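Local coordinates for protein EvdO1 (Micromonospora carbonacea, PDB 4XBZ) that probably acts as a metal-dependent oxygenase of the phytanoyl-CoA dioxygenase family, catalysing an oxidative cyclization in orthosomycin antibiotic biosynthesis, at residues A[63-75]-A[115-127]. Numbering follows the deposited sequence.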
loop_
_atom_site.group_PDB
_atom_site.type_symbol
_atom_site.label_atom_id
_atom_site.label_comp_id
_atom_site.label_asym_id
_atom_site.label_seq_id
_atom_site.Cartn_x
_atom_site.Cartn_y
_atom_site.Cartn_z
ATOM N N LEU A 63 9.790 12.752 13.323
ATOM C CA LEU A 63 10.080 12.883 11.896
ATOM C C LEU A 63 11.151 13.945 11.646
ATOM O O LEU A 63 12.083 13.732 10.875
ATOM C CB LEU A 63 8.809 13.223 11.108
ATOM C CG LEU A 63 9.039 13.532 9.622
ATOM C CD1 LEU A 63 9.467 12.300 8.864
ATOM C CD2 LEU A 63 7.806 14.173 8.981
ATOM N N LEU A 64 11.028 15.079 12.324
ATOM C CA LEU A 64 11.909 16.213 12.065
ATOM C C LEU A 64 13.019 16.345 13.100
ATOM O O LEU A 64 12.803 16.087 14.289
ATOM C CB LEU A 64 11.100 17.511 12.027
ATOM C CG LEU A 64 9.927 17.591 11.055
ATOM C CD1 LEU A 64 9.179 18.904 11.251
ATOM C CD2 LEU A 64 10.429 17.466 9.637
ATOM N N THR A 65 14.203 16.753 12.643
ATOM C CA THR A 65 15.212 17.274 13.569
ATOM C C THR A 65 14.671 18.524 14.270
ATOM O O THR A 65 13.757 19.181 13.762
ATOM C CB THR A 65 16.540 17.646 12.866
ATOM O OG1 THR A 65 16.326 18.742 11.966
ATOM C CG2 THR A 65 17.112 16.460 12.128
ATOM N N PRO A 66 15.226 18.854 15.450
ATOM C CA PRO A 66 14.885 20.109 16.139
ATOM C C PRO A 66 15.052 21.354 15.261
ATOM O O PRO A 66 14.165 22.210 15.254
ATOM C CB PRO A 66 15.864 20.128 17.318
ATOM C CG PRO A 66 16.041 18.680 17.643
ATOM C CD PRO A 66 16.050 17.971 16.298
ATOM N N GLN A 67 16.157 21.442 14.525
ATOM C CA GLN A 67 16.434 22.597 13.661
ATOM C C GLN A 67 15.398 22.770 12.549
ATOM O O GLN A 67 14.950 23.890 12.298
ATOM C CB GLN A 67 17.831 22.481 13.038
ATOM C CG GLN A 67 18.229 23.620 12.091
ATOM C CD GLN A 67 18.393 24.973 12.790
ATOM O OE1 GLN A 67 17.414 25.659 13.106
ATOM N NE2 GLN A 67 19.641 25.359 13.033
ATOM N N GLU A 68 15.025 21.676 11.881
ATOM C CA GLU A 68 14.018 21.756 10.827
ATOM C C GLU A 68 12.664 22.130 11.412
ATOM O O GLU A 68 11.917 22.905 10.809
ATOM C CB GLU A 68 13.904 20.439 10.033
ATOM C CG GLU A 68 12.862 20.527 8.892
ATOM C CD GLU A 68 13.033 19.476 7.787
ATOM O OE1 GLU A 68 13.558 18.370 8.051
ATOM O OE2 GLU A 68 12.640 19.765 6.640
ATOM N N LEU A 69 12.347 21.592 12.586
ATOM C CA LEU A 69 11.078 21.925 13.237
ATOM C C LEU A 69 10.976 23.429 13.449
ATOM O O LEU A 69 9.951 24.042 13.142
ATOM C CB LEU A 69 10.933 21.191 14.577
ATOM C CG LEU A 69 9.802 21.654 15.507
ATOM C CD1 LEU A 69 8.451 21.517 14.840
ATOM C CD2 LEU A 69 9.815 20.891 16.825
ATOM N N ALA A 70 12.056 24.022 13.954
ATOM C CA ALA A 70 12.093 25.462 14.166
ATOM C C ALA A 70 11.967 26.213 12.833
ATOM O O ALA A 70 11.180 27.154 12.732
ATOM C CB ALA A 70 13.367 25.869 14.901
ATOM N N ASP A 71 12.712 25.794 11.809
ATOM C CA ASP A 71 12.620 26.484 10.518
ATOM C C ASP A 71 11.180 26.462 10.009
ATOM O O ASP A 71 10.690 27.444 9.452
ATOM C CB ASP A 71 13.546 25.860 9.469
ATOM C CG ASP A 71 15.000 25.806 9.916
ATOM O OD1 ASP A 71 15.364 26.507 10.875
ATOM O OD2 ASP A 71 15.787 25.055 9.294
ATOM N N VAL A 72 10.496 25.341 10.232
ATOM C CA VAL A 72 9.148 25.158 9.716
ATOM C C VAL A 72 8.122 25.894 10.590
ATOM O O VAL A 72 7.146 26.465 10.090
ATOM C CB VAL A 72 8.814 23.654 9.600
ATOM C CG1 VAL A 72 7.348 23.453 9.403
ATOM C CG2 VAL A 72 9.575 23.050 8.420
ATOM N N GLN A 73 8.360 25.897 11.895
ATOM C CA GLN A 73 7.534 26.677 12.818
ATOM C C GLN A 73 7.543 28.165 12.467
ATOM O O GLN A 73 6.514 28.821 12.573
ATOM C CB GLN A 73 8.002 26.489 14.269
ATOM C CG GLN A 73 7.454 25.248 14.933
ATOM C CD GLN A 73 8.242 24.841 16.173
ATOM O OE1 GLN A 73 9.434 25.145 16.296
ATOM N NE2 GLN A 73 7.578 24.144 17.097
ATOM N N GLU A 74 8.705 28.687 12.067
ATOM C CA GLU A 74 8.851 30.119 11.799
ATOM C C GLU A 74 8.245 30.466 10.452
ATOM O O GLU A 74 7.710 31.561 10.269
ATOM C CB GLU A 74 10.326 30.541 11.852
ATOM C CG GLU A 74 10.627 31.953 11.297
ATOM C CD GLU A 74 9.851 33.088 11.992
ATOM O OE1 GLU A 74 9.561 32.998 13.211
ATOM O OE2 GLU A 74 9.527 34.087 11.304
ATOM N N ALA A 75 8.318 29.525 9.514
ATOM C CA ALA A 75 7.665 29.709 8.223
ATOM C C ALA A 75 6.144 29.702 8.408
ATOM O O ALA A 75 5.424 30.456 7.756
ATOM C CB ALA A 75 8.107 28.632 7.231
ATOM N N ALA A 115 6.543 29.205 0.858
ATOM C CA ALA A 115 7.594 29.244 1.862
ATOM C C ALA A 115 8.638 28.166 1.617
ATOM O O ALA A 115 8.341 26.975 1.689
ATOM C CB ALA A 115 6.994 29.091 3.251
ATOM N N ARG A 116 9.866 28.599 1.361
ATOM C CA ARG A 116 10.952 27.701 1.001
ATOM C C ARG A 116 11.219 26.586 2.034
ATOM O O ARG A 116 11.511 25.445 1.648
ATOM C CB ARG A 116 12.231 28.518 0.744
ATOM C CG ARG A 116 13.367 27.714 0.105
ATOM C CD ARG A 116 14.618 28.550 -0.187
ATOM N NE ARG A 116 15.778 27.682 -0.377
ATOM C CZ ARG A 116 16.129 27.150 -1.542
ATOM N NH1 ARG A 116 15.413 27.416 -2.622
ATOM N NH2 ARG A 116 17.194 26.355 -1.630
ATOM N N PRO A 117 11.123 26.894 3.347
ATOM C CA PRO A 117 11.354 25.768 4.260
ATOM C C PRO A 117 10.300 24.665 4.141
ATOM O O PRO A 117 10.586 23.503 4.446
ATOM C CB PRO A 117 11.294 26.421 5.643
ATOM C CG PRO A 117 11.676 27.834 5.395
ATOM C CD PRO A 117 11.055 28.176 4.075
ATOM N N ILE A 118 9.100 25.025 3.704
ATOM C CA ILE A 118 8.023 24.050 3.580
ATOM C C ILE A 118 8.137 23.220 2.270
ATOM O O ILE A 118 7.854 22.013 2.265
ATOM C CB ILE A 118 6.657 24.757 3.688
ATOM C CG1 ILE A 118 6.525 25.399 5.083
ATOM C CG2 ILE A 118 5.522 23.787 3.441
ATOM C CD1 ILE A 118 5.169 26.039 5.345
ATOM N N ALA A 119 8.594 23.850 1.187
ATOM C CA ALA A 119 8.906 23.121 -0.041
ATOM C C ALA A 119 9.964 22.041 0.207
ATOM O O ALA A 119 9.824 20.900 -0.229
ATOM C CB ALA A 119 9.373 24.079 -1.126
ATOM N N MET A 120 11.018 22.398 0.929
ATOM C CA MET A 120 12.051 21.435 1.290
ATOM C C MET A 120 11.498 20.336 2.209
ATOM O O MET A 120 11.910 19.170 2.128
ATOM C CB MET A 120 13.237 22.152 1.950
ATOM C CG MET A 120 13.954 23.155 1.012
ATOM S SD MET A 120 15.658 23.587 1.470
ATOM C CE MET A 120 15.410 24.373 3.067
ATOM N N LEU A 121 10.564 20.712 3.080
ATOM C CA LEU A 121 9.867 19.737 3.915
ATOM C C LEU A 121 9.137 18.747 3.005
ATOM O O LEU A 121 9.069 17.552 3.294
ATOM C CB LEU A 121 8.885 20.428 4.875
ATOM C CG LEU A 121 7.971 19.538 5.744
ATOM C CD1 LEU A 121 8.778 18.600 6.639
ATOM C CD2 LEU A 121 7.014 20.392 6.584
ATOM N N ALA A 122 8.629 19.249 1.883
ATOM C CA ALA A 122 7.880 18.421 0.958
ATOM C C ALA A 122 8.783 17.434 0.223
ATOM O O ALA A 122 8.290 16.533 -0.441
ATOM C CB ALA A 122 7.100 19.295 -0.038
ATOM N N GLY A 123 10.098 17.589 0.355
ATOM C CA GLY A 123 11.039 16.622 -0.195
ATOM C C GLY A 123 11.746 15.780 0.854
ATOM O O GLY A 123 12.719 15.092 0.555
ATOM N N HIS A 124 11.260 15.856 2.093
ATOM C CA HIS A 124 11.847 15.138 3.229
ATOM C C HIS A 124 11.874 13.631 2.982
ATOM O O HIS A 124 10.820 13.001 2.878
ATOM C CB HIS A 124 11.059 15.456 4.507
ATOM C CG HIS A 124 11.718 14.999 5.776
ATOM N ND1 HIS A 124 12.129 13.698 5.982
ATOM C CD2 HIS A 124 12.003 15.668 6.920
ATOM C CE1 HIS A 124 12.648 13.587 7.192
ATOM N NE2 HIS A 124 12.583 14.767 7.783
ATOM N N PRO A 125 13.088 13.049 2.925
ATOM C CA PRO A 125 13.333 11.670 2.486
ATOM C C PRO A 125 12.737 10.601 3.409
ATOM O O PRO A 125 12.395 9.531 2.905
ATOM C CB PRO A 125 14.862 11.581 2.464
ATOM C CG PRO A 125 15.306 12.588 3.489
ATOM C CD PRO A 125 14.319 13.704 3.407
ATOM N N LEU A 126 12.598 10.867 4.712
ATOM C CA LEU A 126 11.948 9.900 5.594
ATOM C C LEU A 126 10.441 9.899 5.332
ATOM O O LEU A 126 9.803 8.838 5.257
ATOM C CB LEU A 126 12.240 10.197 7.070
ATOM C CG LEU A 126 13.681 9.984 7.552
ATOM C CD1 LEU A 126 13.793 10.062 9.079
ATOM C CD2 LEU A 126 14.272 8.672 7.029
ATOM N N LEU A 127 9.876 11.095 5.186
ATOM C CA LEU A 127 8.468 11.234 4.819
ATOM C C LEU A 127 8.156 10.487 3.506
ATOM O O LEU A 127 7.255 9.637 3.454
ATOM C CB LEU A 127 8.101 12.716 4.704
ATOM C CG LEU A 127 6.706 13.101 4.216
ATOM C CD1 LEU A 127 5.623 12.393 5.006
ATOM C CD2 LEU A 127 6.500 14.633 4.266
HETATM O O HOH W 1 14.297 16.636 9.772
HETATM O O HOH W 2 12.489 22.516 5.556
#
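Helices 66-75 and 116-121 run 9.0 Å apart at closest approach, their directions 130° from one another, with V72 over P117 and A75 over A115. A75 CB fits among A115, P117 and I118, 4.1 Å from P117 CG. Further along, L121 divides its two methyls: CD1 meets L64 CD2 at 3.6 Å, while CD2 packs on V72. H124, the N-cap of helix 125-134, takes L126 N in its ring plane through ND1 (3.1 Å), leaving NE2 to make a weak bond to L63 O. L63 CD1 lies over one ring face in a CH-pi contact, 4.1 Å from the centroid. A phenylalanine in place of H124 would probably leave L126 N without its capping acceptor and break the weak link to L63 O. E68, with CG anti to its own N (chi1 -179°) and the chain extended, reaches between L121 and H124; its carboxylate, nearly parallel to the imidazole (12°), also pairs with R292. One water joins E68 OE1, T65 N and H124 NE2. Helix 275-293 covers H124 and M120, whereas V72, I118 and L127 rest on strand 256-263 of the major sheet of this double-stranded beta-helix protein.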